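Local structure of subclass B1 metallo-beta-lactamase (Myroides odoratimimus, 6T5L) at residues Phe157-Gly160 and His161-Asn165. The protein hydrolyses beta-lactam antibiotics, carbapenems among them, as a zinc-dependent metallo-beta-lactamase of subclass B1. Numbering follows the deposited sequence. Where two conformers were deposited one is given.
Sequences FGEG and HTKDN. With ZN (zinc ion), chain C.
G160 and T162 tie the loop together: the backbone N of G160 donates to T162 O at 3.0 Å, nearly straight at 173°, though it reaches that oxygen from above the carbonyl plane. The loop, which carries the zinc ligand H161, is also held from within by the buried side chain of N165, here in one of its two conformers. With its CG lodged between the backbone N and the carbonyl carbon (chi1 44°), the amide end comes nearer to 157-160. OD1 takes the N-H of T162 at 3.2 Å and lies 3.4 Å from G160 CA, while ND2 makes a weak, bent bond to G158 O at 2.9 Å. A water adds to this grip, accepting from F157 N and donating to both G158 O and N165 O. T162 OG1 donates to D164 OD1 at 2.6 Å, and T121 engages the other carboxylate oxygen of D164.

The outer side is looser. There the exposed K163 bends at its last torsion, and NZ forms a salt bridge with E159 OE2 at 3.1 Å, on the syn side but 30° out of the carboxylate plane; the same oxygen also accepts from N196, its stronger partner. H161 points its side chain away from 157-160, with CG anti to the backbone N, and NE2 binds zinc at 1.9 Å. H96 and H98 join it, completing the three-histidine zinc site of a subclass B1 metallo-beta-lactamase.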
ATOM      1  N   PHE A 157       0.794 -13.185   3.879  1.00 44.34           N
ATOM      2  CA  PHE A 157       1.863 -13.998   4.436  1.00 45.87           C
ATOM      3  C   PHE A 157       1.596 -14.397   5.877  1.00 48.02           C
ATOM      4  O   PHE A 157       2.308 -15.262   6.377  1.00 49.65           O
ATOM      5  CB  PHE A 157       3.241 -13.281   4.361  1.00 42.55           C
ATOM      6  CG  PHE A 157       3.786 -13.200   2.984  1.00 42.35           C
ATOM      7  CD1 PHE A 157       4.612 -14.207   2.478  1.00 51.51           C
ATOM      8  CD2 PHE A 157       3.465 -12.150   2.171  1.00 41.94           C
ATOM      9  CE1 PHE A 157       5.111 -14.153   1.191  1.00 49.52           C
ATOM     10  CE2 PHE A 157       3.948 -12.089   0.861  1.00 42.70           C
ATOM     11  CZ  PHE A 157       4.758 -13.119   0.375  1.00 41.90           C
ATOM     12  N   GLY A 158       0.556 -13.840   6.524  1.00 48.65           N
ATOM     13  CA  GLY A 158       0.285 -14.014   7.951  1.00 49.75           C
ATOM     14  C   GLY A 158      -0.073 -12.700   8.635  1.00 48.42           C
ATOM     15  O   GLY A 158      -0.015 -11.616   8.051  1.00 45.78           O
ATOM     16  N   GLU A 159      -0.393 -12.803   9.912  1.00 48.56           N
ATOM     17  CA  GLU A 159      -0.756 -11.658  10.711  1.00 47.78           C
ATOM     18  C   GLU A 159       0.460 -10.883  11.193  1.00 52.12           C
ATOM     19  O   GLU A 159       1.551 -11.441  11.410  1.00 51.56           O
ATOM     20  CB  GLU A 159      -1.591 -12.090  11.918  1.00 47.41           C
ATOM     21  CG  GLU A 159      -2.816 -12.929  11.472  1.00 47.41           C
ATOM     22  CD  GLU A 159      -3.741 -13.299  12.573  1.00 53.71           C
ATOM     23  OE1 GLU A 159      -4.644 -14.109  12.270  1.00 57.71           O
ATOM     24  OE2 GLU A 159      -3.594 -12.820  13.733  1.00 55.98           O
ATOM     25  N   GLY A 160       0.251  -9.563  11.317  1.00 49.53           N
ATOM     26  CA  GLY A 160       1.240  -8.583  11.730  1.00 43.60           C
ATOM     27  C   GLY A 160       0.635  -7.356  12.392  1.00 43.13           C
ATOM     28  O   GLY A 160       0.073  -7.377  13.511  1.00 43.35           O
ATOM     29  N   HIS A 161       0.874  -6.239  11.695  1.00 38.14           N
ATOM     30  CA  HIS A 161       0.256  -4.958  12.007  1.00 42.38           C
ATOM     31  C   HIS A 161      -1.256  -5.107  12.187  1.00 42.92           C
ATOM     32  O   HIS A 161      -1.846  -4.527  13.109  1.00 41.77           O
ATOM     33  CB  HIS A 161       0.584  -3.943  10.891  1.00 44.21           C
ATOM     34  CG  HIS A 161      -0.167  -2.659  11.020  1.00 46.92           C
ATOM     35  ND1 HIS A 161       0.167  -1.698  11.952  1.00 47.48           N
ATOM     36  CD2 HIS A 161      -1.280  -2.209  10.384  1.00 43.51           C
ATOM     37  CE1 HIS A 161      -0.683  -0.693  11.849  1.00 49.16           C
ATOM     38  NE2 HIS A 161      -1.558  -0.977  10.898  1.00 55.09           N
ATOM     39  N   THR A 162      -1.906  -5.862  11.302  1.00 41.80           N
ATOM     40  CA  THR A 162      -3.292  -6.277  11.486  1.00 46.10           C
ATOM     41  C   THR A 162      -3.371  -7.750  11.159  1.00 44.26           C
ATOM     42  O   THR A 162      -2.421  -8.311  10.628  1.00 40.92           O
ATOM     43  CB  THR A 162      -4.263  -5.561  10.527  1.00 44.28           C
ATOM     44  OG1 THR A 162      -3.804  -5.811   9.180  1.00 41.78           O
ATOM     45  CG2 THR A 162      -4.322  -4.044  10.780  1.00 44.59           C
ATOM     46  N   LYS A 163      -4.570  -8.320  11.268  1.00 44.27           N
ATOM     47  CA  LYS A 163      -4.780  -9.723  10.938  1.00 47.11           C
ATOM     48  C   LYS A 163      -4.862  -9.996   9.433  1.00 45.68           C
ATOM     49  O   LYS A 163      -4.614 -11.146   9.020  1.00 48.82           O
ATOM     50  CB  LYS A 163      -6.057 -10.226  11.620  1.00 51.22           C
ATOM     51  CG  LYS A 163      -6.138  -9.958  13.141  1.00 61.02           C
ATOM     52  CD  LYS A 163      -6.940 -10.991  13.926  1.00 75.45           C
ATOM     53  CE  LYS A 163      -6.641 -10.851  15.427  1.00 87.87           C
ATOM     54  NZ  LYS A 163      -5.408 -11.589  15.866  1.00 91.55           N
ATOM     55  N   ASP A 164      -5.153  -8.965   8.634  1.00 42.74           N
ATOM     56  CA  ASP A 164      -5.431  -9.059   7.211  1.00 44.76           C
ATOM     57  C   ASP A 164      -4.337  -8.518   6.320  1.00 43.06           C
ATOM     58  O   ASP A 164      -4.459  -8.615   5.100  1.00 43.90           O
ATOM     59  CB  ASP A 164      -6.749  -8.322   6.914  1.00 46.39           C
ATOM     60  CG  ASP A 164      -6.688  -6.764   7.162  1.00 48.07           C
ATOM     61  OD1 ASP A 164      -6.159  -6.264   8.177  1.00 47.26           O
ATOM     62  OD2 ASP A 164      -7.244  -6.043   6.298  1.00 48.34           O
ATOM     63  N   ASN A 165      -3.267  -7.969   6.896  0.60 39.97           N
ATOM     64  CA  ASN A 165      -2.353  -7.168   6.101  0.60 39.92           C
ATOM     65  C   ASN A 165      -1.790  -8.019   4.948  0.60 41.55           C
ATOM     66  O   ASN A 165      -1.372  -9.178   5.146  0.60 44.10           O
ATOM     67  CB  ASN A 165      -1.239  -6.565   6.972  0.60 40.49           C
ATOM     68  CG  ASN A 165      -0.614  -7.510   7.995  0.60 45.35           C
ATOM     69  OD1 ASN A 165      -0.076  -7.009   8.997  0.60 46.43           O
ATOM     70  ND2 ASN A 165      -0.675  -8.799   7.789  0.60 46.73           N
TER
HETATM   71 ZN    ZN C 301      -2.909  -0.011   9.933  1.00 49.77          ZN
HETATM   72  O   HOH W   1       0.742 -10.944   5.290  1.00 36.45           O
HETATM   73  O   HOH W   2      -2.455   1.083   9.490  1.00 35.39           O